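Local coordinates for protein putative xanthine dehydrogenase YAGS fad-binding subunit (Escherichia coli, PDB 5G5G) that binds a molybdenum ion and pterin cytosine dinucleotide and, as a subunit of a periplasmic aldehyde oxidase, probably oxidises aldehydes to carboxylic acids, at residues 79-84 and 259-264; 222-227 and 254-259. All coordinates share one frame; numbering follows the deposited sequence.

Contact 1 of 2, residues 79-84 and 259-264; sequences AVITAS and ARAVKR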
loop_
_atom_site.group_PDB
_atom_site.type_symbol
_atom_site.label_atom_id
_atom_site.label_comp_id
_atom_site.label_asym_id
_atom_site.label_seq_id
_atom_site.Cartn_x
_atom_site.Cartn_y
_atom_site.Cartn_z
ATOM N N ALA C 79 14.721 23.141 -18.672
ATOM C CA ALA C 79 16.044 23.015 -18.037
ATOM C C ALA C 79 16.225 21.587 -17.516
ATOM O O ALA C 79 15.266 20.814 -17.402
ATOM C CB ALA C 79 16.139 23.970 -16.853
ATOM N N VAL C 80 17.479 21.261 -17.175
ATOM C CA VAL C 80 17.748 20.015 -16.465
ATOM C C VAL C 80 18.584 20.357 -15.231
ATOM O O VAL C 80 19.665 20.938 -15.375
ATOM C CB VAL C 80 18.540 18.998 -17.349
ATOM C CG1 VAL C 80 18.729 17.685 -16.595
ATOM C CG2 VAL C 80 17.802 18.789 -18.676
ATOM N N ILE C 81 18.084 19.998 -14.061
ATOM C CA ILE C 81 18.755 20.241 -12.785
ATOM C C ILE C 81 19.660 19.073 -12.454
ATOM O O ILE C 81 19.214 17.932 -12.551
ATOM C CB ILE C 81 17.754 20.407 -11.647
ATOM C CG1 ILE C 81 16.649 21.386 -12.067
ATOM C CG2 ILE C 81 18.460 20.826 -10.351
ATOM C CD1 ILE C 81 17.083 22.685 -12.647
ATOM N N THR C 82 20.891 19.368 -12.016
ATOM C CA THR C 82 21.849 18.352 -11.589
ATOM C C THR C 82 22.587 18.817 -10.352
ATOM O O THR C 82 22.540 19.982 -10.052
ATOM C CB THR C 82 22.910 18.114 -12.682
ATOM O OG1 THR C 82 23.718 19.295 -12.845
ATOM C CG2 THR C 82 22.250 17.816 -14.010
ATOM N N ALA C 83 23.311 17.918 -9.678
ATOM C CA ALA C 83 24.149 18.352 -8.527
ATOM C C ALA C 83 25.138 19.369 -8.965
ATOM O O ALA C 83 25.400 20.373 -8.266
ATOM C CB ALA C 83 24.861 17.182 -7.866
ATOM N N SER C 84 25.712 19.146 -10.154
ATOM C CA SER C 84 26.697 19.999 -10.673
ATOM C C SER C 84 26.186 21.429 -10.930
ATOM O O SER C 84 26.938 22.404 -10.730
ATOM C CB SER C 84 27.264 19.360 -11.948
ATOM O OG SER C 84 28.283 20.106 -12.376
ATOM N N ALA C 259 12.296 25.394 -9.569
ATOM C CA ALA C 259 11.485 26.597 -9.716
ATOM C C ALA C 259 12.350 27.838 -9.626
ATOM O O ALA C 259 12.084 28.811 -10.273
ATOM C CB ALA C 259 10.389 26.616 -8.622
ATOM N N ARG C 260 13.412 27.781 -8.854
ATOM C CA ARG C 260 14.321 28.913 -8.774
ATOM C C ARG C 260 15.134 29.075 -10.102
ATOM O O ARG C 260 15.266 30.179 -10.656
ATOM C CB ARG C 260 15.238 28.762 -7.564
ATOM C CG ARG C 260 16.125 29.977 -7.409
ATOM C CD ARG C 260 16.850 29.975 -6.097
ATOM N NE ARG C 260 17.713 28.811 -5.997
ATOM C CZ ARG C 260 18.474 28.517 -4.935
ATOM N NH1 ARG C 260 18.557 29.340 -3.842
ATOM N NH2 ARG C 260 19.190 27.412 -4.991
ATOM N N ALA C 261 15.611 27.959 -10.637
ATOM C CA ALA C 261 16.336 27.987 -11.929
ATOM C C ALA C 261 15.508 28.476 -13.123
ATOM O O ALA C 261 16.006 29.237 -13.927
ATOM C CB ALA C 261 16.887 26.619 -12.227
ATOM N N VAL C 262 14.270 28.014 -13.289
ATOM C CA VAL C 262 13.455 28.397 -14.441
ATOM C C VAL C 262 12.565 29.600 -14.203
ATOM O O VAL C 262 11.908 30.041 -15.151
ATOM C CB VAL C 262 12.619 27.232 -15.042
ATOM C CG1 VAL C 262 13.563 26.112 -15.455
ATOM C CG2 VAL C 262 11.524 26.722 -14.083
ATOM N N LYS C 263 12.608 30.170 -13.002
ATOM C CA LYS C 263 11.863 31.401 -12.674
ATOM C C LYS C 263 10.370 31.241 -12.951
ATOM O O LYS C 263 9.699 32.105 -13.518
ATOM C CB LYS C 263 12.509 32.607 -13.391
ATOM C CG LYS C 263 13.878 32.941 -12.814
ATOM C CD LYS C 263 14.625 33.992 -13.627
ATOM C CE LYS C 263 15.879 34.481 -12.888
ATOM N NZ LYS C 263 16.446 35.618 -13.648
ATOM N N ARG C 264 9.869 30.081 -12.556
ATOM C CA ARG C 264 8.517 29.656 -12.831
ATOM C C ARG C 264 8.158 28.534 -11.846
ATOM O O ARG C 264 9.069 27.784 -11.467
ATOM C CB ARG C 264 8.500 29.133 -14.261
ATOM C CG ARG C 264 7.176 28.692 -14.712
ATOM C CD ARG C 264 7.287 28.517 -16.212
ATOM N NE ARG C 264 6.213 27.663 -16.662
ATOM C CZ ARG C 264 6.057 27.303 -17.907
ATOM N NH1 ARG C 264 6.936 27.702 -18.858
ATOM N NH2 ARG C 264 5.019 26.544 -18.199
#
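Ala-79 turns its methyl against one branch of Val-262, CB to CG1 3.6 Å, where the C-terminal part of helix 250-262 lies over strand 77-82. This is helix-on-sheet packing in an alpha/beta layer: the strand is an outermost member of a seven-stranded mixed sheet, and Ala-79 and Ile-81 are hydrogen-bonded through their backbones to Val-116 and Leu-114 of the antiparallel strand beside it. The CA atoms of Ala-79 and Val-262 are 7.0 Å apart, the nearest approach of the two backbones. Val-262 makes the contact through CG1 alone, the branch anti to its own carbonyl carbon (chi1 -58°), and it also rests on Leu-78.

Two residues on, Ile-81 reaches the same helix with the end of its longer branch. Its CB does not face the helix directly, but CG1 lies anti to the carbonyl carbon (chi1 -48°), and the further bend at chi2 (-50°) brings CD1 to 4.0 Å from CB of Ala-261. The interface is thus two apolar touches, methyl against methyl; Ile-81 is buried, whereas Ala-261 is exposed to solvent. Lys-263, with positive phi, is the first residue to leave helical geometry, and Arg-264 turns back to Glu-118 in a salt bridge and to the carbonyl of Asn-47. At this turn the amide N of Arg-264 makes a weak hydrogen bond of 3.4 Å to O of Ala-259.

Contact 2 of 2, residues 222-227 and 254-259; sequences KTLKVP and LAALAA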
loop_
_atom_site.group_PDB
_atom_site.type_symbol
_atom_site.label_atom_id
_atom_site.label_comp_id
_atom_site.label_asym_id
_atom_site.label_seq_id
_atom_site.Cartn_x
_atom_site.Cartn_y
_atom_site.Cartn_z
ATOM N N LYS C 222 17.857 24.593 5.349
ATOM C CA LYS C 222 19.271 24.252 5.526
ATOM C C LYS C 222 19.880 23.644 4.265
ATOM O O LYS C 222 21.058 23.859 3.960
ATOM C CB LYS C 222 19.437 23.272 6.688
ATOM C CG LYS C 222 20.871 22.935 7.036
ATOM C CD LYS C 222 20.929 22.135 8.342
ATOM C CE LYS C 222 22.270 21.401 8.565
ATOM N NZ LYS C 222 23.384 22.119 9.222
ATOM N N THR C 223 19.104 22.819 3.578
ATOM C CA THR C 223 19.577 22.171 2.366
ATOM C C THR C 223 19.814 23.196 1.253
ATOM O O THR C 223 20.858 23.185 0.548
ATOM C CB THR C 223 18.573 21.091 1.888
ATOM O OG1 THR C 223 18.289 20.154 2.945
ATOM C CG2 THR C 223 19.147 20.333 0.730
ATOM N N LEU C 224 18.861 24.085 1.073
ATOM C CA LEU C 224 18.995 25.182 0.099
ATOM C C LEU C 224 19.965 26.279 0.494
ATOM O O LEU C 224 20.362 27.078 -0.387
ATOM C CB LEU C 224 17.658 25.864 -0.106
ATOM C CG LEU C 224 16.577 24.976 -0.778
ATOM C CD1 LEU C 224 15.245 25.717 -0.802
ATOM C CD2 LEU C 224 17.033 24.610 -2.178
ATOM N N LYS C 225 20.303 26.348 1.791
ATOM C CA LYS C 225 21.158 27.448 2.342
ATOM C C LYS C 225 20.495 28.793 2.202
ATOM O O LYS C 225 21.060 29.770 1.705
ATOM C CB LYS C 225 22.546 27.442 1.708
ATOM C CG LYS C 225 23.304 26.131 1.841
ATOM C CD LYS C 225 24.616 26.174 1.050
ATOM C CE LYS C 225 25.703 25.324 1.692
ATOM N NZ LYS C 225 26.732 26.154 2.407
ATOM N N VAL C 226 19.270 28.855 2.658
ATOM C CA VAL C 226 18.480 30.084 2.649
ATOM C C VAL C 226 17.943 30.298 4.068
ATOM O O VAL C 226 17.877 29.347 4.850
ATOM C CB VAL C 226 17.315 30.089 1.626
ATOM C CG1 VAL C 226 17.821 29.851 0.214
ATOM C CG2 VAL C 226 16.213 29.091 1.982
ATOM N N PRO C 227 17.583 31.541 4.398
ATOM C CA PRO C 227 17.007 31.791 5.731
ATOM C C PRO C 227 15.705 31.055 5.896
ATOM O O PRO C 227 14.839 31.098 5.020
ATOM C CB PRO C 227 16.757 33.309 5.717
ATOM C CG PRO C 227 17.825 33.829 4.832
ATOM C CD PRO C 227 17.857 32.820 3.693
ATOM N N LEU C 254 13.931 19.005 -5.120
ATOM C CA LEU C 254 14.090 19.213 -6.576
ATOM C C LEU C 254 13.068 20.219 -7.078
ATOM O O LEU C 254 13.395 21.063 -7.957
ATOM C CB LEU C 254 14.042 17.894 -7.329
ATOM C CG LEU C 254 15.367 17.120 -7.124
ATOM C CD1 LEU C 254 15.180 15.715 -7.581
ATOM C CD2 LEU C 254 16.501 17.687 -7.925
ATOM N N ALA C 255 11.843 20.195 -6.550
ATOM C CA ALA C 255 10.858 21.210 -6.937
ATOM C C ALA C 255 11.389 22.601 -6.679
ATOM O O ALA C 255 11.306 23.506 -7.535
ATOM C CB ALA C 255 9.527 21.001 -6.211
ATOM N N ALA C 256 11.936 22.781 -5.484
ATOM C CA ALA C 256 12.467 24.061 -5.048
ATOM C C ALA C 256 13.646 24.543 -5.913
ATOM O O ALA C 256 13.670 25.688 -6.406
ATOM C CB ALA C 256 12.876 23.995 -3.587
ATOM N N LEU C 257 14.618 23.655 -6.124
ATOM C CA LEU C 257 15.732 23.998 -7.010
ATOM C C LEU C 257 15.286 24.359 -8.420
ATOM O O LEU C 257 15.767 25.331 -9.017
ATOM C CB LEU C 257 16.718 22.835 -7.089
ATOM C CG LEU C 257 17.449 22.597 -5.778
ATOM C CD1 LEU C 257 18.271 21.327 -5.922
ATOM C CD2 LEU C 257 18.344 23.773 -5.456
ATOM N N ALA C 258 14.389 23.541 -8.959
ATOM C CA ALA C 258 13.900 23.751 -10.309
ATOM C C ALA C 258 13.172 25.068 -10.503
ATOM O O ALA C 258 13.406 25.791 -11.493
ATOM C CB ALA C 258 12.998 22.581 -10.733
ATOM N N ALA C 259 12.296 25.394 -9.569
ATOM C CA ALA C 259 11.485 26.597 -9.716
ATOM C C ALA C 259 12.350 27.838 -9.626
ATOM O O ALA C 259 12.084 28.811 -10.273
ATOM C CB ALA C 259 10.389 26.616 -8.622
#
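Two helices of the molybdopterin-binding family region, 213-224 and 250-262, meet here through a buried leucine at the C-terminal end of the first. Leu-224 points at its partner and divides its two methyls between neighbouring residues of the helix: CD1 rests on CB of Ala-256 at 4.0 Å, while CD2 meets CD2 of Leu-257 at 3.6 Å and lies 4.1 Å from CG of Leu-257. The two leucines run past each other in opposite directions, and only the end of Leu-257 swings over to join the contact. CG of Leu-224 is anti to the carbonyl carbon (chi1 -66°), a setting that directs both methyls to helix 250-262.

Around this join, Leu-224 also touches Leu-253. Trp-199 touches Leu-224 and donates a hydrogen bond from NE1 to O of Ala-256, linking strand 194-200 to both helices. Directly after Leu-224 the helix is terminated: Lys-225, with phi of 63°, is the C-prime residue, its N makes a weak 3.4 Å hydrogen bond to O of Lys-222, and N of Val-226 bonds to O of Ala-221. The arrangement is apolar helix-helix packing beside a Schellman C-cap.

How the contacts relate
From the N terminus, the chain first lays down strand 77-82, runs through strand 111-117 and strands 194-200 and 203-208, and then forms helix 213-224. Contact 2 closes a short loop, its closest ends 27 residues apart, when helix 250-262 returns alongside that helix. About five residues further along, the same helix closes the much longer loop of contact 1, its closest ends 175 residues apart, inside which contact 2 is nested. The two centres are about 10 Å apart and Ala-259 belongs to both. Ile-81 of contact 1 also touches the helix at contact 2, its CG1 lying 4.0 Å from CA of Ala-258. Helix 250-262 thereby ties the hammerhead-family strand to the neighbouring helix of the molybdopterin-binding family region.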